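Local coordinates for ArCE4A (Arthrobacter sp. AW19M34-1, PDB 5LFZ), which probably removes acetyl groups from N-acetylglucosamine-containing carbohydrates as a metal-dependent deacetylase of carbohydrate esterase family 4, at residues Q154-P166 and A182-Y195. Residues are numbered along the deposited sequence; the frame is centred on the assembly and turned at random.
Sequences QKTVRIALEEAKP and AVPQLVSKLHDAGY
Val-157 is the knob of this helix-helix contact, set in a hole formed by Ala-182, Gln-185, Leu-186 and Lys-189. Its two methyls part company: CG2 lies 3.5 Å from Ala-182 O, against the backbone of the facing helix, while CG1, anti to the backbone N (chi1 172°), meets Lys-189 CD at 3.7 Å. One turn on, packing is tightest, with Leu-186 CD1 pressed to 3.5 Å from Ala-160 CB, both side chains also resting on strand 168-173. Leu-161 lies across the Lys-189 chain, its CD2 3.7 Å from Lys-189 CD, and CD1 reaches Ala-193 CB. The solvent side is looser and polar. Here Gln-154 and Gln-185 pair amide to amide: Gln-185 NE2 donates to Gln-154 OE1 at 2.8 Å, and Gln-154 NE2 returns a bond to Gln-185 OE1 at 2.9 Å. With the amide planes 51° apart, Gln-185 NE2 comes in tilted from the Gln-154 carbonyl plane, and Gln-154 NE2 sits above that of Gln-185, off its lone pairs. A leucine in place of Gln-185 would probably leave the Gln-154 amide without both these bonds and free to turn. Beyond the helices, the Tyr-195 ring turns an edge to Pro-166 N, 3.8 Å from CE1, after a Schellman motif at Gly-194 has ended helix 177-192. The helix axes approach to 9.0 Å and cross at -23°, both running in the same N-to-C direction. Two neighbouring helices joined through strand 168-173 and packed side by side against the parallel sheet suit the distorted beta/alpha barrel of NodB-homology deacetylases.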
loop_
_atom_site.group_PDB
_atom_site.type_symbol
_atom_site.label_atom_id
_atom_site.label_comp_id
_atom_site.label_asym_id
_atom_site.label_seq_id
_atom_site.Cartn_x
_atom_site.Cartn_y
_atom_site.Cartn_z
ATOM N N GLN A 154 -15.820 0.523 -11.243
ATOM C CA GLN A 154 -15.570 1.368 -12.401
ATOM C C GLN A 154 -15.157 2.779 -11.990
ATOM O O GLN A 154 -14.312 3.394 -12.632
ATOM C CB GLN A 154 -16.798 1.422 -13.305
ATOM C CG GLN A 154 -16.537 2.101 -14.632
ATOM C CD GLN A 154 -15.536 1.347 -15.485
ATOM O OE1 GLN A 154 -15.601 0.124 -15.602
ATOM N NE2 GLN A 154 -14.600 2.074 -16.084
ATOM N N LYS A 155 -15.754 3.300 -10.925
ATOM C CA LYS A 155 -15.361 4.620 -10.442
ATOM C C LYS A 155 -13.923 4.585 -9.913
ATOM O O LYS A 155 -13.171 5.546 -10.077
ATOM C CB LYS A 155 -16.321 5.113 -9.361
ATOM C CG LYS A 155 -15.967 6.483 -8.807
ATOM C CD LYS A 155 -17.171 7.125 -8.137
ATOM C CE LYS A 155 -16.836 8.512 -7.614
ATOM N NZ LYS A 155 -18.047 9.233 -7.134
ATOM N N THR A 156 -13.546 3.473 -9.286
ATOM C CA THR A 156 -12.170 3.279 -8.839
ATOM C C THR A 156 -11.222 3.388 -10.031
ATOM O O THR A 156 -10.240 4.124 -9.989
ATOM C CB THR A 156 -11.991 1.915 -8.151
ATOM O OG1 THR A 156 -12.882 1.832 -7.031
ATOM C CG2 THR A 156 -10.548 1.739 -7.665
ATOM N N VAL A 157 -11.538 2.670 -11.102
ATOM C CA VAL A 157 -10.736 2.721 -12.317
ATOM C C VAL A 157 -10.684 4.136 -12.895
ATOM O O VAL A 157 -9.612 4.634 -13.252
ATOM C CB VAL A 157 -11.286 1.759 -13.386
ATOM C CG1 VAL A 157 -10.579 1.966 -14.703
ATOM C CG2 VAL A 157 -11.157 0.312 -12.919
ATOM N N ARG A 158 -11.844 4.786 -12.976
ATOM C CA ARG A 158 -11.927 6.105 -13.601
ATOM C C ARG A 158 -11.043 7.121 -12.887
ATOM O O ARG A 158 -10.255 7.820 -13.528
ATOM C CB ARG A 158 -13.373 6.609 -13.631
ATOM C CG ARG A 158 -13.522 7.956 -14.336
ATOM C CD ARG A 158 -14.935 8.506 -14.235
ATOM N NE ARG A 158 -15.337 8.739 -12.848
ATOM C CZ ARG A 158 -16.591 8.670 -12.406
ATOM N NH1 ARG A 158 -17.580 8.374 -13.242
ATOM N NH2 ARG A 158 -16.860 8.898 -11.129
ATOM N N ILE A 159 -11.170 7.197 -11.564
ATOM C CA ILE A 159 -10.394 8.155 -10.775
ATOM C C ILE A 159 -8.904 7.837 -10.819
ATOM O O ILE A 159 -8.076 8.732 -10.988
ATOM C CB ILE A 159 -10.880 8.201 -9.310
ATOM C CG1 ILE A 159 -12.312 8.739 -9.256
ATOM C CG2 ILE A 159 -9.958 9.074 -8.452
ATOM C CD1 ILE A 159 -12.949 8.681 -7.887
ATOM N N ALA A 160 -8.561 6.562 -10.679
ATOM C CA ALA A 160 -7.163 6.153 -10.740
ATOM C C ALA A 160 -6.547 6.511 -12.090
ATOM O O ALA A 160 -5.454 7.068 -12.149
ATOM C CB ALA A 160 -7.031 4.664 -10.475
ATOM N N LEU A 161 -7.256 6.203 -13.170
ATOM C CA LEU A 161 -6.734 6.441 -14.511
ATOM C C LEU A 161 -6.579 7.927 -14.812
ATOM O O LEU A 161 -5.541 8.368 -15.315
ATOM C CB LEU A 161 -7.643 5.799 -15.562
ATOM C CG LEU A 161 -7.218 6.007 -17.018
ATOM C CD1 LEU A 161 -5.837 5.412 -17.260
ATOM C CD2 LEU A 161 -8.246 5.429 -17.983
ATOM N N GLU A 162 -7.613 8.699 -14.502
ATOM C CA GLU A 162 -7.665 10.091 -14.927
ATOM C C GLU A 162 -6.846 11.028 -14.048
ATOM O O GLU A 162 -6.452 12.101 -14.498
ATOM C CB GLU A 162 -9.115 10.577 -14.978
ATOM C CG GLU A 162 -9.963 9.880 -16.024
ATOM C CD GLU A 162 -11.353 10.481 -16.140
ATOM O OE1 GLU A 162 -11.740 11.270 -15.252
ATOM O OE2 GLU A 162 -12.054 10.160 -17.120
ATOM N N GLU A 163 -6.591 10.633 -12.802
ATOM C CA GLU A 163 -5.842 11.492 -11.885
ATOM C C GLU A 163 -4.375 11.089 -11.756
ATOM O O GLU A 163 -3.558 11.876 -11.278
ATOM C CB GLU A 163 -6.489 11.497 -10.500
ATOM C CG GLU A 163 -7.812 12.237 -10.430
ATOM C CD GLU A 163 -8.322 12.380 -9.007
ATOM O OE1 GLU A 163 -7.533 12.146 -8.069
ATOM O OE2 GLU A 163 -9.509 12.732 -8.827
ATOM N N ALA A 164 -4.045 9.869 -12.173
ATOM C CA ALA A 164 -2.664 9.400 -12.098
ATOM C C ALA A 164 -1.775 10.225 -13.009
ATOM O O ALA A 164 -2.197 10.679 -14.073
ATOM C CB ALA A 164 -2.566 7.924 -12.467
ATOM N N LYS A 165 -0.540 10.417 -12.563
ATOM C CA LYS A 165 0.481 11.105 -13.331
ATOM C C LYS A 165 1.798 10.380 -13.058
ATOM O O LYS A 165 1.851 9.524 -12.176
ATOM C CB LYS A 165 0.538 12.585 -12.943
ATOM C CG LYS A 165 1.127 12.863 -11.575
ATOM C CD LYS A 165 0.757 14.261 -11.099
ATOM C CE LYS A 165 1.903 14.913 -10.336
ATOM N NZ LYS A 165 3.112 15.104 -11.193
ATOM N N PRO A 166 2.855 10.685 -13.828
ATOM C CA PRO A 166 4.131 10.035 -13.518
ATOM C C PRO A 166 4.558 10.288 -12.073
ATOM O O PRO A 166 4.557 11.438 -11.630
ATOM C CB PRO A 166 5.103 10.688 -14.504
ATOM C CG PRO A 166 4.246 11.120 -15.638
ATOM C CD PRO A 166 2.933 11.507 -15.050
ATOM N N ALA A 182 -12.068 -4.230 -10.029
ATOM C CA ALA A 182 -11.436 -3.066 -10.639
ATOM C C ALA A 182 -10.079 -3.387 -11.246
ATOM O O ALA A 182 -9.719 -2.851 -12.290
ATOM C CB ALA A 182 -11.282 -1.948 -9.621
ATOM N N VAL A 183 -9.313 -4.244 -10.584
ATOM C CA VAL A 183 -7.905 -4.394 -10.941
ATOM C C VAL A 183 -7.616 -4.821 -12.385
ATOM O O VAL A 183 -6.745 -4.220 -13.014
ATOM C CB VAL A 183 -7.207 -5.356 -9.968
ATOM C CG1 VAL A 183 -6.001 -6.024 -10.623
ATOM C CG2 VAL A 183 -6.778 -4.566 -8.765
ATOM N N PRO A 184 -8.337 -5.828 -12.926
ATOM C CA PRO A 184 -8.031 -6.202 -14.310
ATOM C C PRO A 184 -8.133 -5.019 -15.264
ATOM O O PRO A 184 -7.242 -4.809 -16.085
ATOM C CB PRO A 184 -9.094 -7.256 -14.633
ATOM C CG PRO A 184 -9.438 -7.836 -13.317
ATOM C CD PRO A 184 -9.393 -6.688 -12.362
ATOM N N GLN A 185 -9.198 -4.240 -15.131
ATOM C CA GLN A 185 -9.388 -3.076 -15.981
ATOM C C GLN A 185 -8.409 -1.944 -15.652
ATOM O O GLN A 185 -7.897 -1.270 -16.552
ATOM C CB GLN A 185 -10.829 -2.574 -15.866
ATOM C CG GLN A 185 -11.140 -1.407 -16.774
ATOM C CD GLN A 185 -12.572 -0.920 -16.642
ATOM O OE1 GLN A 185 -13.003 -0.029 -17.374
ATOM N NE2 GLN A 185 -13.317 -1.502 -15.704
ATOM N N LEU A 186 -8.157 -1.732 -14.365
ATOM C CA LEU A 186 -7.284 -0.641 -13.937
ATOM C C LEU A 186 -5.863 -0.833 -14.475
ATOM O O LEU A 186 -5.250 0.104 -14.993
ATOM C CB LEU A 186 -7.269 -0.530 -12.412
ATOM C CG LEU A 186 -6.326 0.562 -11.900
ATOM C CD1 LEU A 186 -6.652 1.887 -12.569
ATOM C CD2 LEU A 186 -6.394 0.694 -10.392
ATOM N N VAL A 187 -5.349 -2.053 -14.363
ATOM C CA VAL A 187 -4.017 -2.359 -14.869
ATOM C C VAL A 187 -3.954 -2.173 -16.385
ATOM O O VAL A 187 -3.031 -1.540 -16.902
ATOM C CB VAL A 187 -3.601 -3.789 -14.504
ATOM C CG1 VAL A 187 -2.277 -4.148 -15.160
ATOM C CG2 VAL A 187 -3.504 -3.931 -12.999
ATOM N N SER A 188 -4.939 -2.722 -17.089
ATOM C CA SER A 188 -4.993 -2.605 -18.545
ATOM C C SER A 188 -4.965 -1.149 -18.986
ATOM O O SER A 188 -4.201 -0.773 -19.874
ATOM C CB SER A 188 -6.248 -3.281 -19.099
ATOM O OG SER A 188 -6.193 -4.683 -18.902
ATOM N N LYS A 189 -5.796 -0.329 -18.353
ATOM C CA LYS A 189 -5.885 1.075 -18.731
ATOM C C LYS A 189 -4.640 1.875 -18.350
ATOM O O LYS A 189 -4.227 2.759 -19.098
ATOM C CB LYS A 189 -7.131 1.713 -18.115
ATOM C CG LYS A 189 -8.411 1.365 -18.878
ATOM C CD LYS A 189 -9.643 1.980 -18.244
ATOM C CE LYS A 189 -10.890 1.661 -19.052
ATOM N NZ LYS A 189 -10.881 2.332 -20.378
ATOM N N LEU A 190 -4.032 1.572 -17.206
ATOM C CA LEU A 190 -2.809 2.278 -16.829
ATOM C C LEU A 190 -1.671 1.914 -17.784
ATOM O O LEU A 190 -0.892 2.777 -18.194
ATOM C CB LEU A 190 -2.420 1.970 -15.377
ATOM C CG LEU A 190 -3.291 2.666 -14.324
ATOM C CD1 LEU A 190 -2.993 2.111 -12.942
ATOM C CD2 LEU A 190 -3.091 4.183 -14.363
ATOM N N HIS A 191 -1.585 0.639 -18.154
ATOM C CA HIS A 191 -0.629 0.223 -19.176
ATOM C C HIS A 191 -0.893 0.923 -20.505
ATOM O O HIS A 191 0.027 1.425 -21.147
ATOM C CB HIS A 191 -0.675 -1.288 -19.378
ATOM C CG HIS A 191 0.067 -2.061 -18.335
ATOM N ND1 HIS A 191 -0.127 -3.409 -18.130
ATOM C CD2 HIS A 191 1.011 -1.676 -17.443
ATOM C CE1 HIS A 191 0.668 -3.824 -17.159
ATOM N NE2 HIS A 191 1.366 -2.791 -16.723
ATOM N N ASP A 192 -2.155 0.950 -20.918
ATOM C CA ASP A 192 -2.510 1.556 -22.191
ATOM C C ASP A 192 -2.242 3.062 -22.161
ATOM O O ASP A 192 -2.029 3.685 -23.198
ATOM C CB ASP A 192 -3.973 1.277 -22.526
ATOM C CG ASP A 192 -4.315 1.638 -23.950
ATOM O OD1 ASP A 192 -3.446 1.489 -24.831
ATOM O OD2 ASP A 192 -5.457 2.066 -24.196
ATOM N N ALA A 193 -2.237 3.634 -20.962
ATOM C CA ALA A 193 -1.971 5.057 -20.794
ATOM C C ALA A 193 -0.469 5.353 -20.710
ATOM O O ALA A 193 -0.065 6.511 -20.558
ATOM C CB ALA A 193 -2.682 5.579 -19.557
ATOM N N GLY A 194 0.350 4.306 -20.806
ATOM C CA GLY A 194 1.795 4.454 -20.911
ATOM C C GLY A 194 2.578 4.312 -19.617
ATOM O O GLY A 194 3.779 4.583 -19.581
ATOM N N TYR A 195 1.907 3.876 -18.557
ATOM C CA TYR A 195 2.553 3.747 -17.255
ATOM C C TYR A 195 3.171 2.382 -17.020
ATOM O O TYR A 195 2.714 1.368 -17.552
ATOM C CB TYR A 195 1.552 4.040 -16.136
ATOM C CG TYR A 195 1.022 5.447 -16.182
ATOM C CD1 TYR A 195 1.837 6.523 -15.867
ATOM C CD2 TYR A 195 -0.287 5.702 -16.552
ATOM C CE1 TYR A 195 1.356 7.821 -15.914
ATOM C CE2 TYR A 195 -0.776 6.991 -16.603
ATOM C CZ TYR A 195 0.047 8.046 -16.288
ATOM O OH TYR A 195 -0.446 9.331 -16.346
#